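Long-range contacts in GGDEF and EAL domain-containing protein (Vibrio cholerae O1 str. 2010EL-1786, PDB 6PWK), which binds cyclic di-GMP as the receptor LapD and probably helps to control large adhesins during biofilm formation: residues Phe54-Tyr59 with Met70-Leu74; Gly138-Arg144 with Tyr170-Asp176; Tyr336-Phe340 with Leu356-Phe360. All coordinates share one frame; numbering follows the deposited sequence.

The three contacts follow one another along the chain and show three ways in which parts of a two-domain c-di-GMP receptor are joined. Contacts 1 and 2 belong to the GGDEF part, a helical hairpin and the edge of the sheet, with centres 26 Å apart. Contact 3 joins two loops of the EAL barrel. None touches another, yet contact 3 comes within about 6 Å of contact 1, measured between nearest atoms, although their centres lie 24 Å apart. More than one c-di-GMP molecule is present. A bound c-di-GMP lies about 6 Å from the side chain of Tyr59, and one lies about 5 Å from that of Tyr358, which is also about 9 Å from magnesium; Gly138 is more distant, about 9 Å from a bound c-di-GMP.

Contact 1: residues Phe54-Tyr59 with Met70-Leu74; sequences FIKELY and MVREL
Ile55 and Met70 sit at the tight part of this contact, where Ile55 CG1 lies 3.6 Å from Met70 CG and the two side chains cross obliquely. The branches of Ile55 divide the work: CG2, anti to the backbone N, meets Val71 CG2 at 3.6 Å, while CD1 at the tip of the other branch reaches Leu74 CD2 at 3.9 Å. Ile55, Val71 and Leu74 are all buried. Phe54 belongs to the same close packing. Bent at both chi2 and chi3, Met70 turns its methyl to the edge of the Phe54 ring, CE lying 3.7 Å from CE2, and its sulfur makes a Met-aromatic contact at that edge. The helical run 53-80 here doubles back on itself, its two limbs nearly antiparallel at 158°, forming the helical hairpin that follows the first sheet strand of GGDEF domains. With axes 10.9 Å apart, the limbs meet through side chains and not through their backbones. The margin is looser. Leu58 adds a single methyl, CD2, 3.8 Å from Met70 CB. Tyr59, partly exposed, offers its ring edge to Val71, with OH 4.2 Å from Val71 CG2, and its hydroxyl is hydrogen-bonded to Asp68, two residues before Met70.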
ATOM      1  N   PHE A  54     -10.383   2.530 -13.711  1.00 90.86           N
ATOM      2  CA  PHE A  54      -9.391   2.719 -14.764  1.00 95.22           C
ATOM      3  C   PHE A  54      -8.526   3.947 -14.506  1.00100.20           C
ATOM      4  O   PHE A  54      -7.379   4.001 -14.964  1.00104.64           O
ATOM      5  CB  PHE A  54     -10.080   2.815 -16.127  1.00 93.15           C
ATOM      6  CG  PHE A  54     -10.886   4.069 -16.324  1.00 87.07           C
ATOM      7  CD1 PHE A  54     -12.157   4.186 -15.784  1.00 84.36           C
ATOM      8  CD2 PHE A  54     -10.382   5.122 -17.069  1.00 86.93           C
ATOM      9  CE1 PHE A  54     -12.903   5.334 -15.972  1.00 82.65           C
ATOM     10  CE2 PHE A  54     -11.123   6.274 -17.260  1.00 86.16           C
ATOM     11  CZ  PHE A  54     -12.386   6.379 -16.711  1.00 83.03           C
ATOM     12  N   ILE A  55      -9.050   4.935 -13.779  1.00 97.15           N
ATOM     13  CA  ILE A  55      -8.224   6.064 -13.369  1.00 87.94           C
ATOM     14  C   ILE A  55      -7.234   5.630 -12.295  1.00 85.01           C
ATOM     15  O   ILE A  55      -6.094   6.105 -12.250  1.00 85.68           O
ATOM     16  CB  ILE A  55      -9.110   7.230 -12.894  1.00 88.03           C
ATOM     17  CG1 ILE A  55     -10.041   7.680 -14.022  1.00 88.51           C
ATOM     18  CG2 ILE A  55      -8.257   8.392 -12.412  1.00 93.52           C
ATOM     19  CD1 ILE A  55     -10.810   8.948 -13.715  1.00 88.49           C
ATOM     20  N   LYS A  56      -7.652   4.712 -11.418  1.00 85.37           N
ATOM     21  CA  LYS A  56      -6.738   4.169 -10.419  1.00 89.10           C
ATOM     22  C   LYS A  56      -5.594   3.410 -11.078  1.00 98.98           C
ATOM     23  O   LYS A  56      -4.443   3.495 -10.633  1.00 98.03           O
ATOM     24  CB  LYS A  56      -7.501   3.262  -9.453  1.00 86.27           C
ATOM     25  CG  LYS A  56      -6.646   2.615  -8.374  1.00 89.04           C
ATOM     26  CD  LYS A  56      -7.484   1.690  -7.501  1.00 87.47           C
ATOM     27  CE  LYS A  56      -6.697   1.176  -6.303  1.00 91.87           C
ATOM     28  NZ  LYS A  56      -5.527   0.343  -6.701  1.00 98.77           N
ATOM     29  N   GLU A  57      -5.891   2.661 -12.142  1.00104.19           N
ATOM     30  CA  GLU A  57      -4.840   1.962 -12.871  1.00108.61           C
ATOM     31  C   GLU A  57      -3.931   2.932 -13.614  1.00112.57           C
ATOM     32  O   GLU A  57      -2.754   2.629 -13.840  1.00116.00           O
ATOM     33  CB  GLU A  57      -5.459   0.957 -13.844  1.00105.03           C
ATOM     34  CG  GLU A  57      -6.026  -0.283 -13.169  1.00101.43           C
ATOM     35  CD  GLU A  57      -7.077  -0.986 -14.008  1.00 97.80           C
ATOM     36  OE1 GLU A  57      -7.387  -0.501 -15.116  1.00 98.41           O
ATOM     37  OE2 GLU A  57      -7.600  -2.024 -13.549  1.00 94.33           O
ATOM     38  N   LEU A  58      -4.453   4.100 -13.993  1.00112.20           N
ATOM     39  CA  LEU A  58      -3.653   5.055 -14.752  1.00105.14           C
ATOM     40  C   LEU A  58      -2.637   5.767 -13.870  1.00111.82           C
ATOM     41  O   LEU A  58      -1.589   6.201 -14.362  1.00121.76           O
ATOM     42  CB  LEU A  58      -4.570   6.070 -15.434  1.00 88.63           C
ATOM     43  CG  LEU A  58      -3.928   7.023 -16.444  1.00 85.79           C
ATOM     44  CD1 LEU A  58      -3.394   6.247 -17.634  1.00 82.62           C
ATOM     45  CD2 LEU A  58      -4.920   8.086 -16.890  1.00 88.07           C
ATOM     46  N   TYR A  59      -2.915   5.881 -12.569  1.00106.04           N
ATOM     47  CA  TYR A  59      -2.126   6.767 -11.716  1.00105.35           C
ATOM     48  C   TYR A  59      -0.690   6.278 -11.565  1.00110.92           C
ATOM     49  O   TYR A  59       0.254   7.060 -11.718  1.00116.30           O
ATOM     50  CB  TYR A  59      -2.800   6.924 -10.352  1.00104.82           C
ATOM     51  CG  TYR A  59      -3.461   8.275 -10.177  1.00108.88           C
ATOM     52  CD1 TYR A  59      -4.768   8.491 -10.592  1.00106.28           C
ATOM     53  CD2 TYR A  59      -2.770   9.340  -9.610  1.00111.78           C
ATOM     54  CE1 TYR A  59      -5.374   9.726 -10.440  1.00100.28           C
ATOM     55  CE2 TYR A  59      -3.367  10.579  -9.454  1.00105.11           C
ATOM     56  CZ  TYR A  59      -4.669  10.765  -9.871  1.00 97.16           C
ATOM     57  OH  TYR A  59      -5.271  11.992  -9.721  1.00 89.46           O
ATOM     58  N   MET A  70      -7.184  12.837 -16.353  1.00 88.52           N
ATOM     59  CA  MET A  70      -8.309  11.942 -16.606  1.00 89.46           C
ATOM     60  C   MET A  70      -9.445  12.194 -15.622  1.00 93.11           C
ATOM     61  O   MET A  70     -10.624  12.092 -15.985  1.00 89.70           O
ATOM     62  CB  MET A  70      -7.853  10.486 -16.537  1.00 82.92           C
ATOM     63  CG  MET A  70      -8.924   9.490 -16.935  1.00 84.52           C
ATOM     64  SD  MET A  70      -9.562   9.815 -18.588  1.00 93.21           S
ATOM     65  CE  MET A  70      -8.977   8.368 -19.458  1.00103.31           C
ATOM     66  N   VAL A  71      -9.110  12.519 -14.370  1.00 88.62           N
ATOM     67  CA  VAL A  71     -10.134  12.891 -13.397  1.00 81.66           C
ATOM     68  C   VAL A  71     -10.882  14.129 -13.873  1.00 77.60           C
ATOM     69  O   VAL A  71     -12.117  14.189 -13.825  1.00 77.80           O
ATOM     70  CB  VAL A  71      -9.505  13.109 -12.010  1.00 79.39           C
ATOM     71  CG1 VAL A  71     -10.492  13.797 -11.081  1.00 78.18           C
ATOM     72  CG2 VAL A  71      -9.053  11.787 -11.418  1.00 74.89           C
ATOM     73  N   ARG A  72     -10.141  15.136 -14.340  1.00 78.79           N
ATOM     74  CA  ARG A  72     -10.772  16.337 -14.877  1.00 82.61           C
ATOM     75  C   ARG A  72     -11.607  16.017 -16.111  1.00 87.60           C
ATOM     76  O   ARG A  72     -12.723  16.528 -16.264  1.00 82.82           O
ATOM     77  CB  ARG A  72      -9.709  17.383 -15.209  1.00 81.60           C
ATOM     78  CG  ARG A  72     -10.217  18.545 -16.049  1.00 84.08           C
ATOM     79  CD  ARG A  72     -11.224  19.390 -15.292  1.00 84.79           C
ATOM     80  NE  ARG A  72     -10.628  20.033 -14.126  1.00 88.37           N
ATOM     81  CZ  ARG A  72      -9.923  21.158 -14.178  1.00 92.43           C
ATOM     82  NH1 ARG A  72      -9.719  21.761 -15.341  1.00 98.96           N
ATOM     83  NH2 ARG A  72      -9.419  21.675 -13.067  1.00 90.10           N
ATOM     84  N   GLU A  73     -11.079  15.176 -17.005  1.00 90.51           N
ATOM     85  CA  GLU A  73     -11.817  14.811 -18.209  1.00 92.43           C
ATOM     86  C   GLU A  73     -13.131  14.126 -17.856  1.00 89.46           C
ATOM     87  O   GLU A  73     -14.202  14.547 -18.306  1.00 86.33           O
ATOM     88  CB  GLU A  73     -10.957  13.913 -19.101  1.00 97.51           C
ATOM     89  CG  GLU A  73     -11.651  13.424 -20.370  1.00108.77           C
ATOM     90  CD  GLU A  73     -11.656  14.454 -21.490  1.00120.94           C
ATOM     91  OE1 GLU A  73     -11.766  15.665 -21.203  1.00123.90           O
ATOM     92  OE2 GLU A  73     -11.545  14.047 -22.666  1.00125.80           O
ATOM     93  N   LEU A  74     -13.070  13.072 -17.037  1.00 90.11           N
ATOM     94  CA  LEU A  74     -14.293  12.405 -16.604  1.00 84.75           C
ATOM     95  C   LEU A  74     -15.226  13.377 -15.894  1.00 85.88           C
ATOM     96  O   LEU A  74     -16.444  13.335 -16.094  1.00 89.05           O
ATOM     97  CB  LEU A  74     -13.954  11.220 -15.699  1.00 83.41           C
ATOM     98  CG  LEU A  74     -15.125  10.504 -15.017  1.00 78.12           C
ATOM     99  CD1 LEU A  74     -16.176  10.074 -16.028  1.00 73.71           C
ATOM    100  CD2 LEU A  74     -14.624   9.305 -14.230  1.00 79.28           C
TER

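Contact 2: residues Gly138-Arg144 with Tyr170-Asp176; sequences GVVSNKR and YGFISSD
Tyr170 opens the pairing with its ring beside Val139: CD2 lies 3.6 Å from CG2 of the valine. Gly171 then takes up the backbone ladder. Its O accepts Val139 N at 2.8 Å in an almost straight bond of 176°. Phe172 follows on the same face of the sheet as Val139 and Ser141. With CG anti to the backbone N (chi1 -170°), its ring spans both neighbours, CD2 against Val139 CG2 and CZ near Ser141 OG, and Lys110 makes a cation-pi contact with it. Ile173 N donates to Val139 O at 3.2 Å, whereas its O receives only a weak bond from Ser141 N.

Beyond this point side chains take over. Ser174 OG accepts a bond from Lys143 NZ at 3.0 Å and donates to Asp176 OD1, which it meets from above the carboxylate plane. The same lysine, bent at chi4, bonds Ser141 OG, so its ammonium ties both strands together. Ser175 N returns to the backbone, bonding Ser141 O at 2.8 Å, and its OG receives Lys143 N at 2.8 Å with a weak second bond from Arg144 N, fastening the turn that leaves the strand. Asp176 finishes the run against one face of the guanidinium of the extended Arg144, its O 3.9 Å from the plane over the centre, while its carboxylate stands apart from that charge.

These parallel strands are the two ends of a beta-alpha-beta crossover. The connecting helix 148-164 covers Val140 and Ile173, helix 106-118 packs over Val139, Ser141 and Tyr170, and strand 45-51 pairs with the other side of 136-142, leaving 171-174 outermost in this chain.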
ATOM      1  N   GLY A 138     -23.260   2.377  -9.148  1.00 55.99           N
ATOM      2  CA  GLY A 138     -24.302   1.966  -8.226  1.00 51.88           C
ATOM      3  C   GLY A 138     -25.294   3.103  -8.035  1.00 59.21           C
ATOM      4  O   GLY A 138     -24.901   4.251  -7.821  1.00 61.85           O
ATOM      5  N   VAL A 139     -26.578   2.770  -8.136  1.00 64.83           N
ATOM      6  CA  VAL A 139     -27.653   3.745  -8.003  1.00 71.84           C
ATOM      7  C   VAL A 139     -28.673   3.208  -7.009  1.00 74.30           C
ATOM      8  O   VAL A 139     -28.982   2.010  -7.004  1.00 81.02           O
ATOM      9  CB  VAL A 139     -28.316   4.059  -9.365  1.00 72.37           C
ATOM     10  CG1 VAL A 139     -27.284   4.569 -10.359  1.00 72.25           C
ATOM     11  CG2 VAL A 139     -29.008   2.837  -9.929  1.00 80.32           C
ATOM     12  N   VAL A 140     -29.171   4.086  -6.138  1.00 71.88           N
ATOM     13  CA  VAL A 140     -30.245   3.740  -5.215  1.00 77.74           C
ATOM     14  C   VAL A 140     -31.317   4.817  -5.284  1.00 85.53           C
ATOM     15  O   VAL A 140     -31.015   6.003  -5.463  1.00 89.37           O
ATOM     16  CB  VAL A 140     -29.748   3.540  -3.760  1.00 71.64           C
ATOM     17  CG1 VAL A 140     -28.244   3.328  -3.710  1.00 58.59           C
ATOM     18  CG2 VAL A 140     -30.182   4.684  -2.846  1.00 73.56           C
ATOM     19  N   SER A 141     -32.573   4.393  -5.178  1.00 81.43           N
ATOM     20  CA  SER A 141     -33.713   5.294  -5.128  1.00 84.50           C
ATOM     21  C   SER A 141     -34.242   5.342  -3.702  1.00 89.08           C
ATOM     22  O   SER A 141     -34.501   4.296  -3.097  1.00 87.97           O
ATOM     23  CB  SER A 141     -34.818   4.843  -6.082  1.00 80.04           C
ATOM     24  OG  SER A 141     -35.434   3.655  -5.620  1.00 84.92           O
ATOM     25  N   ASN A 142     -34.397   6.550  -3.170  1.00 88.62           N
ATOM     26  CA  ASN A 142     -34.877   6.735  -1.805  1.00 91.09           C
ATOM     27  C   ASN A 142     -36.399   6.712  -1.827  1.00100.09           C
ATOM     28  O   ASN A 142     -37.042   7.689  -2.216  1.00102.84           O
ATOM     29  CB  ASN A 142     -34.346   8.038  -1.215  1.00 90.69           C
ATOM     30  CG  ASN A 142     -34.365   8.038   0.301  1.00 97.49           C
ATOM     31  OD1 ASN A 142     -34.236   6.992   0.934  1.00100.23           O
ATOM     32  ND2 ASN A 142     -34.525   9.218   0.892  1.00 99.51           N
ATOM     33  N   LYS A 143     -36.978   5.586  -1.413  1.00105.22           N
ATOM     34  CA  LYS A 143     -38.424   5.427  -1.323  1.00118.17           C
ATOM     35  C   LYS A 143     -38.901   5.279   0.117  1.00122.78           C
ATOM     36  O   LYS A 143     -40.078   4.985   0.346  1.00127.93           O
ATOM     37  CB  LYS A 143     -38.879   4.232  -2.166  1.00120.43           C
ATOM     38  CG  LYS A 143     -38.466   4.315  -3.632  1.00122.05           C
ATOM     39  CD  LYS A 143     -39.358   3.449  -4.511  1.00125.85           C
ATOM     40  CE  LYS A 143     -38.873   3.413  -5.953  1.00122.76           C
ATOM     41  NZ  LYS A 143     -37.800   2.401  -6.165  1.00115.78           N
ATOM     42  N   ARG A 144     -38.008   5.463   1.089  1.00124.55           N
ATOM     43  CA  ARG A 144     -38.360   5.523   2.500  1.00132.90           C
ATOM     44  C   ARG A 144     -37.531   6.622   3.149  1.00136.46           C
ATOM     45  O   ARG A 144     -36.578   7.137   2.558  1.00141.89           O
ATOM     46  CB  ARG A 144     -38.132   4.178   3.207  1.00136.44           C
ATOM     47  CG  ARG A 144     -39.068   3.064   2.762  1.00147.04           C
ATOM     48  CD  ARG A 144     -38.850   1.792   3.568  1.00154.50           C
ATOM     49  NE  ARG A 144     -39.827   0.759   3.227  1.00159.81           N
ATOM     50  CZ  ARG A 144     -39.880  -0.440   3.797  1.00157.46           C
ATOM     51  NH1 ARG A 144     -39.011  -0.769   4.743  1.00159.69           N
ATOM     52  NH2 ARG A 144     -40.806  -1.313   3.421  1.00153.26           N
ATOM     53  N   TYR A 170     -25.484  -1.212 -14.386  1.00 75.37           N
ATOM     54  CA  TYR A 170     -25.390  -0.576 -13.081  1.00 72.81           C
ATOM     55  C   TYR A 170     -26.084  -1.461 -12.049  1.00 69.64           C
ATOM     56  O   TYR A 170     -26.929  -2.297 -12.400  1.00 72.31           O
ATOM     57  CB  TYR A 170     -26.011   0.824 -13.094  1.00 58.16           C
ATOM     58  CG  TYR A 170     -27.425   0.845 -13.626  1.00 65.19           C
ATOM     59  CD1 TYR A 170     -27.673   0.967 -14.987  1.00 69.54           C
ATOM     60  CD2 TYR A 170     -28.514   0.730 -12.771  1.00 70.35           C
ATOM     61  CE1 TYR A 170     -28.959   0.977 -15.479  1.00 75.62           C
ATOM     62  CE2 TYR A 170     -29.806   0.740 -13.255  1.00 76.90           C
ATOM     63  CZ  TYR A 170     -30.021   0.863 -14.611  1.00 81.86           C
ATOM     64  OH  TYR A 170     -31.301   0.873 -15.108  1.00 91.37           O
ATOM     65  N   GLY A 171     -25.726  -1.269 -10.798  1.00 65.00           N
ATOM     66  CA  GLY A 171     -26.361  -1.952  -9.690  1.00 57.74           C
ATOM     67  C   GLY A 171     -27.426  -1.075  -9.060  1.00 61.40           C
ATOM     68  O   GLY A 171     -27.142   0.034  -8.606  1.00 69.30           O
ATOM     69  N   PHE A 172     -28.655  -1.583  -9.039  1.00 69.53           N
ATOM     70  CA  PHE A 172     -29.812  -0.848  -8.540  1.00 67.01           C
ATOM     71  C   PHE A 172     -30.333  -1.507  -7.272  1.00 68.70           C
ATOM     72  O   PHE A 172     -30.631  -2.706  -7.268  1.00 79.38           O
ATOM     73  CB  PHE A 172     -30.919  -0.787  -9.596  1.00 78.82           C
ATOM     74  CG  PHE A 172     -32.052   0.145  -9.244  1.00 86.83           C
ATOM     75  CD1 PHE A 172     -33.059  -0.251  -8.375  1.00 92.88           C
ATOM     76  CD2 PHE A 172     -32.120   1.412  -9.799  1.00 89.29           C
ATOM     77  CE1 PHE A 172     -34.096   0.604  -8.057  1.00 98.37           C
ATOM     78  CE2 PHE A 172     -33.155   2.270  -9.485  1.00 94.01           C
ATOM     79  CZ  PHE A 172     -34.144   1.866  -8.614  1.00 99.92           C
ATOM     80  N   ILE A 173     -30.443  -0.721  -6.203  1.00 66.98           N
ATOM     81  CA  ILE A 173     -31.086  -1.136  -4.963  1.00 75.47           C
ATOM     82  C   ILE A 173     -32.041  -0.029  -4.543  1.00 81.13           C
ATOM     83  O   ILE A 173     -31.661   1.145  -4.528  1.00 76.62           O
ATOM     84  CB  ILE A 173     -30.065  -1.412  -3.842  1.00 79.57           C
ATOM     85  CG1 ILE A 173     -29.079  -2.505  -4.256  1.00 81.91           C
ATOM     86  CG2 ILE A 173     -30.772  -1.807  -2.557  1.00 81.68           C
ATOM     87  CD1 ILE A 173     -28.090  -2.873  -3.166  1.00 71.57           C
ATOM     88  N   SER A 174     -33.273  -0.392  -4.210  1.00 94.57           N
ATOM     89  CA  SER A 174     -34.231   0.583  -3.710  1.00 92.07           C
ATOM     90  C   SER A 174     -34.148   0.649  -2.191  1.00 87.92           C
ATOM     91  O   SER A 174     -33.900  -0.358  -1.525  1.00 84.02           O
ATOM     92  CB  SER A 174     -35.650   0.225  -4.151  1.00100.75           C
ATOM     93  OG  SER A 174     -36.585   1.168  -3.656  1.00111.22           O
ATOM     94  N   SER A 175     -34.351   1.852  -1.645  1.00 90.48           N
ATOM     95  CA  SER A 175     -34.191   2.050  -0.206  1.00 97.86           C
ATOM     96  C   SER A 175     -35.187   1.236   0.608  1.00103.37           C
ATOM     97  O   SER A 175     -34.968   1.024   1.806  1.00108.82           O
ATOM     98  CB  SER A 175     -34.331   3.532   0.147  1.00107.33           C
ATOM     99  OG  SER A 175     -35.680   3.861   0.428  1.00121.04           O
ATOM    100  N   ASP A 176     -36.271   0.775  -0.009  1.00102.39           N
ATOM    101  CA  ASP A 176     -37.282  -0.023   0.669  1.00102.98           C
ATOM    102  C   ASP A 176     -36.996  -1.518   0.604  1.00102.39           C
ATOM    103  O   ASP A 176     -37.845  -2.316   1.018  1.00108.18           O
ATOM    104  CB  ASP A 176     -38.666   0.271   0.079  1.00 99.93           C
ATOM    105  CG  ASP A 176     -38.705   0.124  -1.437  1.00 97.61           C
ATOM    106  OD1 ASP A 176     -37.790  -0.506  -2.004  1.00 95.37           O
ATOM    107  OD2 ASP A 176     -39.652   0.646  -2.064  1.00 98.03           O
TER

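Contact 3: residues Tyr336-Phe340 with Leu356-Phe360; sequences YGRNF and LDYLF
Arg338 grips Asp357 side-on with two nitrogens, one to each carboxylate oxygen: NE to OD2 at 3.0 Å and NH2 to OD1 at 3.2 Å, both nearly straight. The arginine runs out extended and then bends at chi3 (-71°), which turns the NE/NH2 edge toward the carboxylate. Both oxygens lie close to the guanidinium plane, yet they are met from above the carboxylate plane, because the two flat groups are turned 52° against each other. OD1 also receives a weak bond from Leu359 N, so the carboxylate joins the loop of Arg338 to the start of its own turn. Beside the salt bridge, NH2 lies 3.6 Å from Tyr358 CE1, at the guanidinium edge; the tyrosine hydroxyl itself is bonded to Glu167.

The same aspartate also pairs through its backbone: Asp357 N donates to Tyr336 O at 2.7 Å. With CG anti to the backbone N (chi1 177°), Tyr336 brings CD2 to 3.6 Å from Leu356 CD2, its hydroxyl bonded to the backbone of Ile376. Phe360 brings its ring edge up to the same carbonyl, CE2 3.6 Å from Tyr336 O, with Gly337 CA also at that edge, in the ring plane.

Strands 330-336 and 353-356 are adjacent parallel strands of the TIM-type barrel of EAL domains. The salt bridge therefore links two loops at their C-terminal ends, the rim where such barrels bind ligands and where Asp334, just before this segment, coordinates magnesium.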
ATOM      1  N   TYR A 336     -10.917 -15.770 -16.856  1.00 66.97           N
ATOM      2  CA  TYR A 336     -10.087 -15.824 -18.052  1.00 69.77           C
ATOM      3  C   TYR A 336     -10.798 -15.210 -19.250  1.00 73.33           C
ATOM      4  O   TYR A 336     -11.935 -15.570 -19.568  1.00 73.16           O
ATOM      5  CB  TYR A 336      -9.704 -17.270 -18.355  1.00 67.33           C
ATOM      6  CG  TYR A 336      -8.897 -17.414 -19.618  1.00 74.09           C
ATOM      7  CD1 TYR A 336      -7.686 -16.757 -19.756  1.00 74.10           C
ATOM      8  CD2 TYR A 336      -9.341 -18.202 -20.670  1.00 89.46           C
ATOM      9  CE1 TYR A 336      -6.944 -16.875 -20.904  1.00 80.49           C
ATOM     10  CE2 TYR A 336      -8.597 -18.331 -21.828  1.00 92.47           C
ATOM     11  CZ  TYR A 336      -7.395 -17.664 -21.936  1.00 86.27           C
ATOM     12  OH  TYR A 336      -6.637 -17.777 -23.079  1.00 80.00           O
ATOM     13  N   GLY A 337     -10.117 -14.280 -19.916  1.00 66.67           N
ATOM     14  CA  GLY A 337     -10.632 -13.641 -21.104  1.00 66.41           C
ATOM     15  C   GLY A 337     -11.282 -12.293 -20.879  1.00 65.52           C
ATOM     16  O   GLY A 337     -11.605 -11.613 -21.859  1.00 67.72           O
ATOM     17  N   ARG A 338     -11.484 -11.884 -19.624  1.00 73.96           N
ATOM     18  CA  ARG A 338     -12.129 -10.599 -19.375  1.00 74.24           C
ATOM     19  C   ARG A 338     -11.204  -9.443 -19.730  1.00 79.77           C
ATOM     20  O   ARG A 338     -11.660  -8.399 -20.210  1.00 81.63           O
ATOM     21  CB  ARG A 338     -12.578 -10.507 -17.918  1.00 66.31           C
ATOM     22  CG  ARG A 338     -13.444  -9.294 -17.620  1.00 64.02           C
ATOM     23  CD  ARG A 338     -13.935  -9.294 -16.183  1.00 66.53           C
ATOM     24  NE  ARG A 338     -14.942 -10.321 -15.938  1.00 64.17           N
ATOM     25  CZ  ARG A 338     -15.516 -10.532 -14.758  1.00 78.09           C
ATOM     26  NH1 ARG A 338     -15.180  -9.788 -13.713  1.00 81.53           N
ATOM     27  NH2 ARG A 338     -16.425 -11.488 -14.621  1.00 85.77           N
ATOM     28  N   ASN A 339      -9.903  -9.612 -19.508  1.00 87.68           N
ATOM     29  CA  ASN A 339      -8.914  -8.611 -19.898  1.00 97.80           C
ATOM     30  C   ASN A 339      -8.209  -9.062 -21.176  1.00 99.56           C
ATOM     31  O   ASN A 339      -7.008  -9.335 -21.208  1.00 95.61           O
ATOM     32  CB  ASN A 339      -7.929  -8.367 -18.759  1.00 99.17           C
ATOM     33  CG  ASN A 339      -8.603  -7.824 -17.512  1.00 96.39           C
ATOM     34  OD1 ASN A 339      -8.525  -8.422 -16.438  1.00 93.15           O
ATOM     35  ND2 ASN A 339      -9.274  -6.687 -17.651  1.00 97.80           N
ATOM     36  N   PHE A 340      -9.001  -9.143 -22.245  1.00 98.80           N
ATOM     37  CA  PHE A 340      -8.451  -9.443 -23.564  1.00 95.09           C
ATOM     38  C   PHE A 340      -7.477  -8.345 -23.995  1.00108.38           C
ATOM     39  O   PHE A 340      -7.464  -7.236 -23.453  1.00110.92           O
ATOM     40  CB  PHE A 340      -9.580  -9.594 -24.586  1.00 82.84           C
ATOM     41  N   LEU A 356     -13.121 -19.943 -18.227  1.00 60.27           N
ATOM     42  CA  LEU A 356     -13.523 -18.805 -19.043  1.00 58.13           C
ATOM     43  C   LEU A 356     -14.369 -17.821 -18.246  1.00 68.12           C
ATOM     44  O   LEU A 356     -15.066 -18.188 -17.296  1.00 71.24           O
ATOM     45  CB  LEU A 356     -14.306 -19.280 -20.267  1.00 64.04           C
ATOM     46  CG  LEU A 356     -13.513 -19.975 -21.373  1.00 70.59           C
ATOM     47  CD1 LEU A 356     -14.458 -20.591 -22.392  1.00 72.53           C
ATOM     48  CD2 LEU A 356     -12.573 -18.989 -22.041  1.00 69.57           C
ATOM     49  N   ASP A 357     -14.286 -16.552 -18.637  1.00 69.01           N
ATOM     50  CA  ASP A 357     -15.192 -15.542 -18.110  1.00 61.86           C
ATOM     51  C   ASP A 357     -16.628 -15.937 -18.426  1.00 61.12           C
ATOM     52  O   ASP A 357     -16.950 -16.294 -19.563  1.00 59.67           O
ATOM     53  CB  ASP A 357     -14.858 -14.176 -18.716  1.00 58.43           C
ATOM     54  CG  ASP A 357     -15.643 -13.038 -18.085  1.00 67.60           C
ATOM     55  OD1 ASP A 357     -16.497 -13.298 -17.211  1.00 74.52           O
ATOM     56  OD2 ASP A 357     -15.400 -11.873 -18.464  1.00 73.84           O
ATOM     57  N   TYR A 358     -17.492 -15.884 -17.411  1.00 56.88           N
ATOM     58  CA  TYR A 358     -18.875 -16.307 -17.598  1.00 56.24           C
ATOM     59  C   TYR A 358     -19.647 -15.398 -18.542  1.00 68.57           C
ATOM     60  O   TYR A 358     -20.749 -15.767 -18.960  1.00 77.06           O
ATOM     61  CB  TYR A 358     -19.591 -16.393 -16.248  1.00 54.35           C
ATOM     62  CG  TYR A 358     -20.028 -15.070 -15.653  1.00 55.73           C
ATOM     63  CD1 TYR A 358     -19.167 -14.322 -14.860  1.00 57.69           C
ATOM     64  CD2 TYR A 358     -21.313 -14.584 -15.863  1.00 49.92           C
ATOM     65  CE1 TYR A 358     -19.568 -13.119 -14.306  1.00 54.25           C
ATOM     66  CE2 TYR A 358     -21.723 -13.384 -15.316  1.00 54.81           C
ATOM     67  CZ  TYR A 358     -20.847 -12.656 -14.539  1.00 64.62           C
ATOM     68  OH  TYR A 358     -21.254 -11.463 -13.992  1.00 68.86           O
ATOM     69  N   LEU A 359     -19.103 -14.231 -18.887  1.00 67.24           N
ATOM     70  CA  LEU A 359     -19.730 -13.378 -19.887  1.00 68.04           C
ATOM     71  C   LEU A 359     -19.655 -13.965 -21.289  1.00 68.01           C
ATOM     72  O   LEU A 359     -20.312 -13.442 -22.196  1.00 70.77           O
ATOM     73  CB  LEU A 359     -19.089 -11.989 -19.869  1.00 71.33           C
ATOM     74  CG  LEU A 359     -19.350 -11.157 -18.613  1.00 66.85           C
ATOM     75  CD1 LEU A 359     -18.658  -9.809 -18.709  1.00 58.68           C
ATOM     76  CD2 LEU A 359     -20.843 -10.980 -18.401  1.00 69.17           C
ATOM     77  N   PHE A 360     -18.873 -15.030 -21.492  1.00 69.02           N
ATOM     78  CA  PHE A 360     -18.817 -15.670 -22.802  1.00 74.34           C
ATOM     79  C   PHE A 360     -20.048 -16.524 -23.071  1.00 80.48           C
ATOM     80  O   PHE A 360     -20.419 -16.720 -24.234  1.00 87.23           O
ATOM     81  CB  PHE A 360     -17.548 -16.512 -22.927  1.00 68.20           C
ATOM     82  CG  PHE A 360     -16.298 -15.699 -23.111  1.00 69.93           C
ATOM     83  CD1 PHE A 360     -16.101 -14.964 -24.268  1.00 67.15           C
ATOM     84  CD2 PHE A 360     -15.317 -15.675 -22.133  1.00 71.44           C
ATOM     85  CE1 PHE A 360     -14.954 -14.214 -24.444  1.00 70.51           C
ATOM     86  CE2 PHE A 360     -14.166 -14.928 -22.304  1.00 67.26           C
ATOM     87  CZ  PHE A 360     -13.985 -14.197 -23.461  1.00 65.70           C
TER